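Local coordinates for mandelate racemase/muconate lactonizing enzyme family protein (Roseovarius nubinhibens ISM, PDB 3U4F) that probably acts as a magnesium-dependent enolase-superfamily enzyme, possibly a hydro-lyase, with a magnesium ion bound in its TIM barrel, at residues Ile28-Thr32 against Cys62-His66; Gly129-Ile134 against Met319-Ala324; Ser208-Pro212 against Pro233-Trp237; Gly347-Pro353 against Val371-Trp377. All coordinates share one frame; numbering follows the deposited sequence.

Contact 1 of 4, residues Ile28-Thr32 against Cys62-His66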
loop_
_atom_site.group_PDB
_atom_site.type_symbol
_atom_site.label_atom_id
_atom_site.label_comp_id
_atom_site.label_asym_id
_atom_site.label_seq_id
_atom_site.Cartn_x
_atom_site.Cartn_y
_atom_site.Cartn_z
ATOM N N ILE A 28 -18.333 -14.748 -6.266
ATOM C CA ILE A 28 -16.875 -14.798 -6.291
ATOM C C ILE A 28 -16.495 -15.741 -5.147
ATOM O O ILE A 28 -16.900 -15.539 -3.989
ATOM C CB ILE A 28 -16.246 -13.408 -6.031
ATOM C CG1 ILE A 28 -16.574 -12.429 -7.174
ATOM C CG2 ILE A 28 -14.733 -13.581 -5.880
ATOM C CD1 ILE A 28 -16.202 -10.937 -6.908
ATOM N N GLU A 29 -15.747 -16.793 -5.480
ATOM C CA GLU A 29 -15.317 -17.788 -4.518
ATOM C C GLU A 29 -13.805 -17.850 -4.442
ATOM O O GLU A 29 -13.114 -17.720 -5.465
ATOM C CB GLU A 29 -15.822 -19.170 -4.943
ATOM C CG GLU A 29 -17.359 -19.239 -5.046
ATOM C CD GLU A 29 -17.807 -20.459 -5.827
ATOM O OE1 GLU A 29 -18.217 -21.469 -5.186
ATOM O OE2 GLU A 29 -17.711 -20.389 -7.072
ATOM N N THR A 30 -13.282 -18.055 -3.244
ATOM C CA THR A 30 -11.827 -18.218 -3.098
ATOM C C THR A 30 -11.534 -19.566 -2.486
ATOM O O THR A 30 -12.312 -20.087 -1.670
ATOM C CB THR A 30 -11.169 -17.101 -2.224
ATOM O OG1 THR A 30 -11.930 -16.954 -1.002
ATOM C CG2 THR A 30 -11.126 -15.767 -2.973
ATOM N N PHE A 31 -10.409 -20.137 -2.913
ATOM C CA PHE A 31 -9.880 -21.387 -2.384
ATOM C C PHE A 31 -8.401 -21.187 -2.095
ATOM O O PHE A 31 -7.586 -21.063 -3.032
ATOM C CB PHE A 31 -10.029 -22.498 -3.445
ATOM C CG PHE A 31 -11.426 -22.611 -4.019
ATOM C CD1 PHE A 31 -12.288 -23.637 -3.593
ATOM C CD2 PHE A 31 -11.884 -21.713 -4.968
ATOM C CE1 PHE A 31 -13.556 -23.782 -4.149
ATOM C CE2 PHE A 31 -13.172 -21.834 -5.520
ATOM C CZ PHE A 31 -14.007 -22.877 -5.107
ATOM N N THR A 32 -8.028 -21.183 -0.814
ATOM C CA THR A 32 -6.749 -20.645 -0.467
ATOM C C THR A 32 -6.047 -21.438 0.607
ATOM O O THR A 32 -6.677 -22.178 1.393
ATOM C CB THR A 32 -6.888 -19.133 -0.064
ATOM O OG1 THR A 32 -5.611 -18.499 -0.139
ATOM C CG2 THR A 32 -7.474 -18.984 1.366
ATOM N N CYS A 62 -7.110 -13.068 0.306
ATOM C CA CYS A 62 -8.482 -13.501 0.036
ATOM C C CYS A 62 -9.506 -12.841 1.004
ATOM O O CYS A 62 -10.637 -12.551 0.613
ATOM C CB CYS A 62 -8.557 -15.034 0.088
ATOM S SG CYS A 62 -7.758 -15.814 -1.363
ATOM N N GLU A 63 -9.121 -12.618 2.261
ATOM C CA GLU A 63 -10.042 -11.895 3.155
ATOM C C GLU A 63 -10.288 -10.451 2.639
ATOM O O GLU A 63 -11.412 -9.971 2.655
ATOM C CB GLU A 63 -9.520 -11.889 4.584
ATOM C CG GLU A 63 -10.532 -11.351 5.626
ATOM C CD GLU A 63 -11.787 -12.222 5.761
ATOM O OE1 GLU A 63 -11.681 -13.445 5.586
ATOM O OE2 GLU A 63 -12.875 -11.668 6.039
ATOM N N VAL A 64 -9.222 -9.777 2.186
ATOM C CA VAL A 64 -9.335 -8.436 1.615
ATOM C C VAL A 64 -10.226 -8.469 0.369
ATOM O O VAL A 64 -11.062 -7.572 0.113
ATOM C CB VAL A 64 -7.906 -7.899 1.265
ATOM C CG1 VAL A 64 -7.983 -6.635 0.433
ATOM C CG2 VAL A 64 -7.110 -7.654 2.514
ATOM N N LEU A 65 -10.071 -9.530 -0.421
ATOM C CA LEU A 65 -10.903 -9.675 -1.610
ATOM C C LEU A 65 -12.387 -9.668 -1.227
ATOM O O LEU A 65 -13.188 -8.913 -1.805
ATOM C CB LEU A 65 -10.544 -10.979 -2.362
ATOM C CG LEU A 65 -11.078 -11.117 -3.802
ATOM C CD1 LEU A 65 -10.279 -12.155 -4.593
ATOM C CD2 LEU A 65 -12.523 -11.521 -3.744
ATOM N N HIS A 66 -12.754 -10.513 -0.270
ATOM C CA HIS A 66 -14.177 -10.601 0.128
ATOM C C HIS A 66 -14.636 -9.323 0.837
ATOM O O HIS A 66 -15.751 -8.850 0.613
ATOM C CB HIS A 66 -14.445 -11.856 0.969
ATOM C CG HIS A 66 -14.359 -13.122 0.177
ATOM N ND1 HIS A 66 -15.323 -13.491 -0.739
ATOM C CD2 HIS A 66 -13.408 -14.088 0.137
ATOM C CE1 HIS A 66 -14.965 -14.629 -1.317
ATOM N NE2 HIS A 66 -13.811 -15.015 -0.803
#
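T30 and H66 join strand 25-32 to helix 58-73, which run nearly antiparallel (170° between the short segments) with axes 9.5 Å apart. The pairing belongs to the N-terminal capping domain of the enolase superfamily, where an antiparallel sheet lays one face against helices.

The polar link is a single side-chain hydrogen bond, 2.7 Å from T30 OG1 to H66 NE2. At T30 chi1 of 49° sets OG1 between the backbone N and the carbonyl carbon, where it can meet NE2 of the imidazole, which comes from the opposite direction and offers its edge. The other ring nitrogen, ND1, is bonded to S386 OG of strand 382-387, so both nitrogens are held and the ring's rotation is fixed. Replacing the histidine by a leucine would probably leave the buried T30 hydroxyl without its mate and cut the tie to S386.

Apolar contacts lie beside this bond. I28 CG2 meets L65 CD2 at 3.7 Å, the two side chains crossing at a slant, and L65 CD1 lies 4.0 Å from T30 CG2. L65 also reaches V39 of the neighbouring strand and A103 of helix 98-119, which backs the helix.

Sulfur fills the other end: C62 SG packs on T30 CG2 at 3.7 Å and on T32 OG1 at 3.6 Å. In the plane of the imidazole, I28 O faces H66 CE1 at 3.4 Å.

Contact 2 of 4, residues Gly129-Ile134 against Met319-Ala324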
loop_
_atom_site.group_PDB
_atom_site.type_symbol
_atom_site.label_atom_id
_atom_site.label_comp_id
_atom_site.label_asym_id
_atom_site.label_seq_id
_atom_site.Cartn_x
_atom_site.Cartn_y
_atom_site.Cartn_z
ATOM N N GLY A 129 -3.089 -11.033 -29.321
ATOM C CA GLY A 129 -1.957 -11.856 -29.744
ATOM C C GLY A 129 -2.408 -13.222 -30.246
ATOM O O GLY A 129 -3.463 -13.350 -30.867
ATOM N N SER A 130 -1.626 -14.243 -29.959
ATOM C CA SER A 130 -1.929 -15.605 -30.411
ATOM C C SER A 130 -1.180 -16.592 -29.555
ATOM O O SER A 130 -0.189 -16.240 -28.894
ATOM C CB SER A 130 -1.521 -15.775 -31.880
ATOM O OG SER A 130 -0.150 -15.482 -32.035
ATOM N N ALA A 131 -1.635 -17.836 -29.565
ATOM C CA ALA A 131 -0.861 -18.925 -29.002
ATOM C C ALA A 131 0.515 -19.043 -29.691
ATOM O O ALA A 131 0.679 -18.723 -30.892
ATOM C CB ALA A 131 -1.652 -20.247 -29.143
ATOM N N GLY A 132 1.509 -19.487 -28.935
ATOM C CA GLY A 132 2.864 -19.674 -29.472
ATOM C C GLY A 132 3.913 -19.644 -28.385
ATOM O O GLY A 132 3.597 -19.720 -27.213
ATOM N N THR A 133 5.181 -19.554 -28.770
ATOM C CA THR A 133 6.260 -19.725 -27.818
ATOM C C THR A 133 6.778 -18.370 -27.320
ATOM O O THR A 133 6.551 -17.333 -27.952
ATOM C CB THR A 133 7.452 -20.446 -28.466
ATOM O OG1 THR A 133 7.818 -19.701 -29.619
ATOM C CG2 THR A 133 7.061 -21.893 -28.894
ATOM N N ILE A 134 7.490 -18.429 -26.191
ATOM C CA ILE A 134 8.119 -17.271 -25.543
ATOM C C ILE A 134 9.472 -17.721 -25.038
ATOM O O ILE A 134 9.587 -18.709 -24.283
ATOM C CB ILE A 134 7.306 -16.776 -24.293
ATOM C CG1 ILE A 134 5.856 -16.492 -24.634
ATOM C CG2 ILE A 134 7.885 -15.456 -23.742
ATOM C CD1 ILE A 134 4.928 -17.642 -24.333
HETATM N N MSE A 319 3.148 -15.336 -19.608
HETATM C CA MSE A 319 3.286 -15.946 -20.944
HETATM C C MSE A 319 2.200 -15.464 -21.880
HETATM O O MSE A 319 2.494 -15.024 -22.989
HETATM C CB MSE A 319 3.268 -17.471 -20.830
HETATM C CG MSE A 319 4.519 -18.047 -20.218
HETATM SE SE MSE A 319 4.263 -19.862 -19.545
HETATM C CE MSE A 319 3.547 -20.782 -21.169
ATOM N N HIS A 320 0.933 -15.533 -21.462
ATOM C CA HIS A 320 -0.158 -14.973 -22.296
ATOM C C HIS A 320 0.020 -13.478 -22.589
ATOM O O HIS A 320 -0.201 -13.036 -23.701
ATOM C CB HIS A 320 -1.527 -15.175 -21.643
ATOM C CG HIS A 320 -2.080 -16.566 -21.769
ATOM N ND1 HIS A 320 -1.621 -17.623 -21.020
ATOM C CD2 HIS A 320 -3.102 -17.048 -22.513
ATOM C CE1 HIS A 320 -2.326 -18.709 -21.305
ATOM N NE2 HIS A 320 -3.244 -18.379 -22.198
ATOM N N LEU A 321 0.383 -12.681 -21.589
ATOM C CA LEU A 321 0.623 -11.253 -21.826
ATOM C C LEU A 321 1.762 -10.977 -22.852
ATOM O O LEU A 321 1.631 -10.126 -23.749
ATOM C CB LEU A 321 0.935 -10.548 -20.498
ATOM C CG LEU A 321 1.051 -9.022 -20.616
ATOM C CD1 LEU A 321 -0.301 -8.419 -20.349
ATOM C CD2 LEU A 321 2.080 -8.459 -19.639
ATOM N N LEU A 322 2.871 -11.678 -22.711
ATOM C CA LEU A 322 4.011 -11.539 -23.635
ATOM C C LEU A 322 3.683 -11.985 -25.061
ATOM O O LEU A 322 4.334 -11.529 -26.011
ATOM C CB LEU A 322 5.232 -12.319 -23.118
ATOM C CG LEU A 322 5.951 -11.741 -21.888
ATOM C CD1 LEU A 322 7.031 -12.689 -21.332
ATOM C CD2 LEU A 322 6.578 -10.343 -22.213
ATOM N N ARG A 323 2.701 -12.875 -25.204
ATOM C CA ARG A 323 2.238 -13.291 -26.548
ATOM C C ARG A 323 1.367 -12.232 -27.195
ATOM O O ARG A 323 1.063 -12.318 -28.394
ATOM C CB ARG A 323 1.517 -14.648 -26.502
ATOM C CG ARG A 323 2.408 -15.855 -26.257
ATOM C CD ARG A 323 3.437 -16.159 -27.417
ATOM N NE ARG A 323 2.800 -16.126 -28.740
ATOM C CZ ARG A 323 3.438 -16.214 -29.905
ATOM N NH1 ARG A 323 4.754 -16.370 -29.960
ATOM N NH2 ARG A 323 2.732 -16.146 -31.033
ATOM N N ALA A 324 0.970 -11.213 -26.434
ATOM C CA ALA A 324 0.011 -10.240 -26.959
ATOM C C ALA A 324 0.535 -8.836 -27.110
ATOM O O ALA A 324 0.218 -8.185 -28.097
ATOM C CB ALA A 324 -1.313 -10.232 -26.132
#
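R323 curls back over the 129-134 segment through two successive bends, chi2 -66° and chi3 -47°, which carry its guanidinium along the backbone of S130 to T133. There it grips S130 side-on with two nitrogens: NE donates to S130 O at 3.0 Å on a nearly straight path, and NH2 to S130 OG at 3.1 Å, both acceptors lying close to the guanidinium plane. The third bond runs the other way along the chain, from NH1 to a lone pair of T133 O at 2.9 Å.

G132 CA sits over the centre of one guanidinium face, 3.5 Å from R323 CZ; a CB there would collide with the group, and the backbone angles of G132 themselves call for glycine.

This fastens the chain at the C-terminal part of helix 313-322 to the start of strand 132-139, a strand of the TIM barrel that runs parallel to both 165-169 and 332-335. Deeper in, I134 turns its side chain to the helix. Its CD1 lies against R323 CG at 3.6 Å and against CB of selenomethionine M319 at 3.9 Å, while CG2 meets L322 CD1 at 3.8 Å, the two side chains crossing at about a right angle. At the opposite end G129 CA approaches R323 O at 3.3 Å in a CA-H...O contact.

Contact 3 of 4, residues Ser208-Pro212 against Pro233-Trp237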
loop_
_atom_site.group_PDB
_atom_site.type_symbol
_atom_site.label_atom_id
_atom_site.label_comp_id
_atom_site.label_asym_id
_atom_site.label_seq_id
_atom_site.Cartn_x
_atom_site.Cartn_y
_atom_site.Cartn_z
ATOM N N SER A 208 17.212 -3.893 -4.864
ATOM C CA SER A 208 17.154 -2.642 -4.060
ATOM C C SER A 208 18.324 -2.405 -3.130
ATOM O O SER A 208 18.215 -1.646 -2.161
ATOM C CB SER A 208 15.833 -2.563 -3.256
ATOM O OG SER A 208 14.732 -2.241 -4.096
ATOM N N CYS A 209 19.459 -3.030 -3.419
ATOM C CA CYS A 209 20.601 -2.996 -2.496
ATOM C C CYS A 209 21.362 -1.673 -2.461
ATOM O O CYS A 209 21.688 -1.171 -1.379
ATOM C CB CYS A 209 21.581 -4.099 -2.883
ATOM S SG CYS A 209 22.946 -4.268 -1.711
ATOM N N TYR A 210 21.630 -1.088 -3.641
ATOM C CA TYR A 210 22.722 -0.116 -3.761
ATOM C C TYR A 210 22.362 1.366 -3.749
ATOM O O TYR A 210 21.318 1.764 -4.252
ATOM C CB TYR A 210 23.499 -0.427 -5.033
ATOM C CG TYR A 210 24.158 -1.788 -5.016
ATOM C CD1 TYR A 210 25.237 -2.047 -4.170
ATOM C CD2 TYR A 210 23.710 -2.818 -5.848
ATOM C CE1 TYR A 210 25.880 -3.311 -4.173
ATOM C CE2 TYR A 210 24.322 -4.062 -5.853
ATOM C CZ TYR A 210 25.407 -4.304 -5.024
ATOM O OH TYR A 210 26.017 -5.530 -5.038
ATOM N N ALA A 211 23.255 2.205 -3.221
ATOM C CA ALA A 211 23.186 3.629 -3.564
ATOM C C ALA A 211 23.635 3.801 -5.030
ATOM O O ALA A 211 24.336 2.934 -5.557
ATOM C CB ALA A 211 24.086 4.444 -2.627
ATOM N N PRO A 212 23.244 4.917 -5.692
ATOM C CA PRO A 212 23.544 5.048 -7.130
ATOM C C PRO A 212 25.034 4.902 -7.506
ATOM O O PRO A 212 25.352 4.207 -8.464
ATOM C CB PRO A 212 23.054 6.453 -7.464
ATOM C CG PRO A 212 22.000 6.771 -6.413
ATOM C CD PRO A 212 22.409 6.029 -5.185
ATOM N N PRO A 233 18.640 -1.729 -9.289
ATOM C CA PRO A 233 19.971 -1.460 -8.692
ATOM C C PRO A 233 19.866 -0.782 -7.331
ATOM O O PRO A 233 20.687 -1.035 -6.433
ATOM C CB PRO A 233 20.621 -0.474 -9.696
ATOM C CG PRO A 233 19.466 0.091 -10.520
ATOM C CD PRO A 233 18.485 -1.092 -10.614
ATOM N N CYS A 234 18.875 0.099 -7.214
ATOM C CA CYS A 234 18.678 0.950 -6.042
ATOM C C CYS A 234 17.308 0.692 -5.394
ATOM O O CYS A 234 16.378 0.213 -6.053
ATOM C CB CYS A 234 18.706 2.405 -6.488
ATOM S SG CYS A 234 20.287 2.927 -7.263
ATOM N N PRO A 235 17.141 1.096 -4.136
ATOM C CA PRO A 235 15.806 1.006 -3.530
ATOM C C PRO A 235 14.681 1.415 -4.490
ATOM O O PRO A 235 14.664 2.543 -5.006
ATOM C CB PRO A 235 15.907 1.979 -2.339
ATOM C CG PRO A 235 17.395 1.779 -1.906
ATOM C CD PRO A 235 18.103 1.796 -3.247
ATOM N N TYR A 236 13.743 0.500 -4.727
ATOM C CA TYR A 236 12.781 0.693 -5.802
ATOM C C TYR A 236 11.907 1.927 -5.581
ATOM O O TYR A 236 11.390 2.500 -6.517
ATOM C CB TYR A 236 11.929 -0.576 -5.980
ATOM C CG TYR A 236 10.917 -0.837 -4.888
ATOM C CD1 TYR A 236 9.688 -0.144 -4.875
ATOM C CD2 TYR A 236 11.149 -1.802 -3.896
ATOM C CE1 TYR A 236 8.726 -0.384 -3.877
ATOM C CE2 TYR A 236 10.171 -2.050 -2.873
ATOM C CZ TYR A 236 8.975 -1.335 -2.894
ATOM O OH TYR A 236 7.972 -1.573 -1.948
ATOM N N TRP A 237 11.748 2.322 -4.319
ATOM C CA TRP A 237 10.923 3.468 -3.957
ATOM C C TRP A 237 11.642 4.810 -4.144
ATOM O O TRP A 237 11.030 5.864 -3.907
ATOM C CB TRP A 237 10.427 3.330 -2.507
ATOM C CG TRP A 237 11.519 3.168 -1.447
ATOM C CD1 TRP A 237 12.047 4.149 -0.664
ATOM C CD2 TRP A 237 12.166 1.947 -1.043
ATOM N NE1 TRP A 237 13.008 3.629 0.175
ATOM C CE2 TRP A 237 13.078 2.277 -0.015
ATOM C CE3 TRP A 237 12.034 0.610 -1.424
ATOM C CZ2 TRP A 237 13.889 1.328 0.605
ATOM C CZ3 TRP A 237 12.838 -0.351 -0.796
ATOM C CH2 TRP A 237 13.760 0.020 0.203
#
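S208 OG stands anti to the carbonyl carbon, beside the backbone N (chi1 -75°), which brings it to Y236 N, whose N-H donates to it at 3.0 Å along a bent path of 136°. The same OG lies at the edge of the Y236 ring, near its plane, 3.6 Å from Y236 CD2. The Y236 ring is overlain on one face by W237 CE3, and P235 CB lies against a face of the W237 indole. Y236 OH is hydrogen-bonded to the carbonyl O of H93 of the second subunit.

Y210 N bonds to P233 O at 2.9 Å, in the carbonyl plane, and the same oxygen lies at the edge of the Y210 ring, while C209 SG sits over the centre of one ring face. Y210 O meets C234 CA at 3.3 Å, a CA-H...O contact, and C234 SG rests against P212 CA at 3.9 Å.

Both segments are loops following barrel strands, 201-205 and 229-231, which end in the magnesium ligands D205 and E231. The side chain of S208 lies about 8 Å from the bound magnesium. Its OG is also bonded to the carboxylate of E232, consistent with the hydroxyl donating there and tying together the two loops that follow the metal-binding strands.

Contact 4 of 4, residues Gly347-Pro353 against Val371-Trp377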
loop_
_atom_site.group_PDB
_atom_site.type_symbol
_atom_site.label_atom_id
_atom_site.label_comp_id
_atom_site.label_asym_id
_atom_site.label_seq_id
_atom_site.Cartn_x
_atom_site.Cartn_y
_atom_site.Cartn_z
ATOM N N GLY A 347 1.820 -29.834 -6.946
ATOM C CA GLY A 347 0.457 -30.374 -6.941
ATOM C C GLY A 347 -0.674 -29.354 -6.998
ATOM O O GLY A 347 -1.786 -29.652 -6.542
ATOM N N LEU A 348 -0.408 -28.167 -7.570
ATOM C CA LEU A 348 -1.434 -27.137 -7.738
ATOM C C LEU A 348 -2.352 -27.378 -8.941
ATOM O O LEU A 348 -3.525 -27.020 -8.914
ATOM C CB LEU A 348 -0.787 -25.743 -7.900
ATOM C CG LEU A 348 0.076 -25.200 -6.757
ATOM C CD1 LEU A 348 0.672 -23.856 -7.190
ATOM C CD2 LEU A 348 -0.833 -25.028 -5.492
ATOM N N PHE A 349 -1.825 -27.991 -9.993
ATOM C CA PHE A 349 -2.535 -28.013 -11.269
ATOM C C PHE A 349 -2.614 -29.417 -11.865
ATOM O O PHE A 349 -1.727 -30.228 -11.664
ATOM C CB PHE A 349 -1.863 -27.089 -12.297
ATOM C CG PHE A 349 -1.482 -25.727 -11.762
ATOM C CD1 PHE A 349 -2.457 -24.835 -11.319
ATOM C CD2 PHE A 349 -0.146 -25.335 -11.721
ATOM C CE1 PHE A 349 -2.087 -23.577 -10.837
ATOM C CE2 PHE A 349 0.224 -24.074 -11.234
ATOM C CZ PHE A 349 -0.741 -23.208 -10.791
ATOM N N VAL A 350 -3.666 -29.662 -12.630
ATOM C CA VAL A 350 -3.846 -30.932 -13.315
ATOM C C VAL A 350 -2.787 -31.056 -14.422
ATOM O O VAL A 350 -2.048 -32.040 -14.476
ATOM C CB VAL A 350 -5.274 -31.036 -13.925
ATOM C CG1 VAL A 350 -5.453 -32.342 -14.658
ATOM C CG2 VAL A 350 -6.381 -30.930 -12.803
ATOM N N GLU A 351 -2.729 -30.049 -15.283
ATOM C CA GLU A 351 -1.733 -29.971 -16.363
ATOM C C GLU A 351 -0.409 -29.369 -15.865
ATOM O O GLU A 351 -0.338 -28.730 -14.804
ATOM C CB GLU A 351 -2.244 -29.067 -17.489
ATOM C CG GLU A 351 -3.630 -29.382 -18.049
ATOM C CD GLU A 351 -4.819 -28.795 -17.236
ATOM O OE1 GLU A 351 -4.624 -28.201 -16.148
ATOM O OE2 GLU A 351 -5.955 -28.932 -17.719
ATOM N N ASP A 352 0.630 -29.491 -16.675
ATOM C CA ASP A 352 1.877 -28.796 -16.403
ATOM C C ASP A 352 2.107 -27.856 -17.582
ATOM O O ASP A 352 2.457 -28.302 -18.699
ATOM C CB ASP A 352 3.007 -29.819 -16.246
ATOM C CG ASP A 352 4.376 -29.181 -16.036
ATOM O OD1 ASP A 352 4.468 -27.932 -15.997
ATOM O OD2 ASP A 352 5.357 -29.961 -15.938
ATOM N N PRO A 353 1.850 -26.564 -17.374
ATOM C CA PRO A 353 1.985 -25.639 -18.517
ATOM C C PRO A 353 3.401 -25.096 -18.717
ATOM O O PRO A 353 3.626 -24.247 -19.618
ATOM C CB PRO A 353 1.039 -24.503 -18.148
ATOM C CG PRO A 353 1.094 -24.442 -16.635
ATOM C CD PRO A 353 1.330 -25.893 -16.158
ATOM N N VAL A 371 -5.791 -24.098 -17.864
ATOM C CA VAL A 371 -5.329 -24.895 -16.721
ATOM C C VAL A 371 -6.489 -25.157 -15.736
ATOM O O VAL A 371 -7.363 -24.308 -15.535
ATOM C CB VAL A 371 -4.074 -24.233 -16.008
ATOM C CG1 VAL A 371 -3.789 -24.837 -14.627
ATOM C CG2 VAL A 371 -2.810 -24.393 -16.875
ATOM N N GLU A 372 -6.498 -26.347 -15.150
ATOM C CA GLU A 372 -7.503 -26.689 -14.122
ATOM C C GLU A 372 -6.776 -26.832 -12.800
ATOM O O GLU A 372 -5.712 -27.413 -12.750
ATOM C CB GLU A 372 -8.231 -28.001 -14.471
ATOM C CG GLU A 372 -9.185 -28.486 -13.352
ATOM C CD GLU A 372 -9.728 -29.903 -13.601
ATOM O OE1 GLU A 372 -9.482 -30.463 -14.701
ATOM O OE2 GLU A 372 -10.360 -30.468 -12.672
ATOM N N ILE A 373 -7.314 -26.257 -11.725
ATOM C CA ILE A 373 -6.712 -26.444 -10.420
ATOM C C ILE A 373 -6.912 -27.888 -9.978
ATOM O O ILE A 373 -7.966 -28.457 -10.212
ATOM C CB ILE A 373 -7.336 -25.465 -9.379
ATOM C CG1 ILE A 373 -7.396 -24.056 -9.988
ATOM C CG2 ILE A 373 -6.561 -25.546 -8.054
ATOM C CD1 ILE A 373 -5.976 -23.457 -10.339
ATOM N N CYS A 374 -5.892 -28.484 -9.374
ATOM C CA CYS A 374 -5.942 -29.877 -8.954
ATOM C C CYS A 374 -7.114 -30.102 -7.987
ATOM O O CYS A 374 -7.218 -29.378 -7.008
ATOM C CB CYS A 374 -4.636 -30.227 -8.262
ATOM S SG CYS A 374 -4.621 -31.889 -7.574
ATOM N N PRO A 375 -8.008 -31.082 -8.274
ATOM C CA PRO A 375 -9.160 -31.277 -7.366
ATOM C C PRO A 375 -8.751 -31.627 -5.960
ATOM O O PRO A 375 -9.461 -31.232 -5.041
ATOM C CB PRO A 375 -9.933 -32.450 -7.992
ATOM C CG PRO A 375 -9.666 -32.289 -9.423
ATOM C CD PRO A 375 -8.178 -31.871 -9.504
ATOM N N GLU A 376 -7.651 -32.354 -5.784
ATOM C CA GLU A 376 -7.190 -32.692 -4.434
ATOM C C GLU A 376 -6.739 -31.434 -3.673
ATOM O O GLU A 376 -7.006 -31.285 -2.475
ATOM C CB GLU A 376 -6.069 -33.732 -4.512
ATOM C CG GLU A 376 -5.404 -34.103 -3.200
ATOM C CD GLU A 376 -6.326 -34.783 -2.193
ATOM O OE1 GLU A 376 -7.313 -35.457 -2.585
ATOM O OE2 GLU A 376 -6.035 -34.640 -0.985
ATOM N N TRP A 377 -6.039 -30.538 -4.367
ATOM C CA TRP A 377 -5.622 -29.271 -3.757
ATOM C C TRP A 377 -6.859 -28.523 -3.299
ATOM O O TRP A 377 -6.900 -28.024 -2.163
ATOM C CB TRP A 377 -4.769 -28.422 -4.730
ATOM C CG TRP A 377 -4.080 -27.277 -4.021
ATOM C CD1 TRP A 377 -2.828 -27.270 -3.475
ATOM C CD2 TRP A 377 -4.649 -25.993 -3.753
ATOM N NE1 TRP A 377 -2.582 -26.040 -2.896
ATOM C CE2 TRP A 377 -3.689 -25.246 -3.046
ATOM C CE3 TRP A 377 -5.887 -25.414 -4.032
ATOM C CZ2 TRP A 377 -3.926 -23.942 -2.604
ATOM C CZ3 TRP A 377 -6.135 -24.102 -3.595
ATOM C CH2 TRP A 377 -5.148 -23.377 -2.906
HETATM O O HOH W 1 -7.991 -30.524 -16.851
#
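F349 CD1 meets V371 CG1 at 3.6 Å and I373 CD1 at 3.9 Å. The isoleucine methyl comes in at the ring edge, in plane, whereas V371 approaches at a slant. L313 of helix 313-322 touches both F349 and V371 and backs this apolar centre. Nearby, L348 CD2 sits over the face of the W377 indole, 3.7 Å from the centroid of its five-membered ring, a CH-pi contact between side chains that run alongside each other; P353 CG packs on V371 CG2.

Outward, the backbones form one antiparallel bridge, with F349 and I373 as its non-hydrogen-bonded pair. C374 N reaches L348 O at 2.8 Å and V350 N reaches E372 O at 3.0 Å. The bridge ties a loop between barrel strand 332-335 and strand 360-363, which pairs antiparallel with 132-139, to the segment leading into helix 375-380, with C374 at the N-cap position.

At the polar edge E351, bent at chi2 (83°), folds its carboxylate back so that OE1 accepts the N-H of E372 at 2.8 Å on its syn side. With an alanine here that N-H would probably lose its acceptor and the bridging water one of its two carboxylates. The water donates to E351 OE2 and to E372 OE1, and so probably eases the repulsion between two like charges held 4.9 Å apart.

How the contacts relate
Along the chain, contact 1 closes first, contact 2 then spans a long loop with contact 3 nested inside, and contact 4 follows. Contact 1 belongs to the N-terminal domain, the others to the barrel region. Contact 4 touches two neighbours: W377 CH2 lies 3.4 Å from F31 O of contact 1, and CE of selenomethionine M319 in contact 2 lies 3.8 Å from P353 O. It thus joins the sheet of the N-terminal domain to helix 313-322 of the barrel, its centre about 19 Å and 21 Å from theirs. Contact 3 lies across the chain's centre, about 37 Å from contact 4 between centres, beside the magnesium site. Contacts 1 and 3 both reach the second subunit.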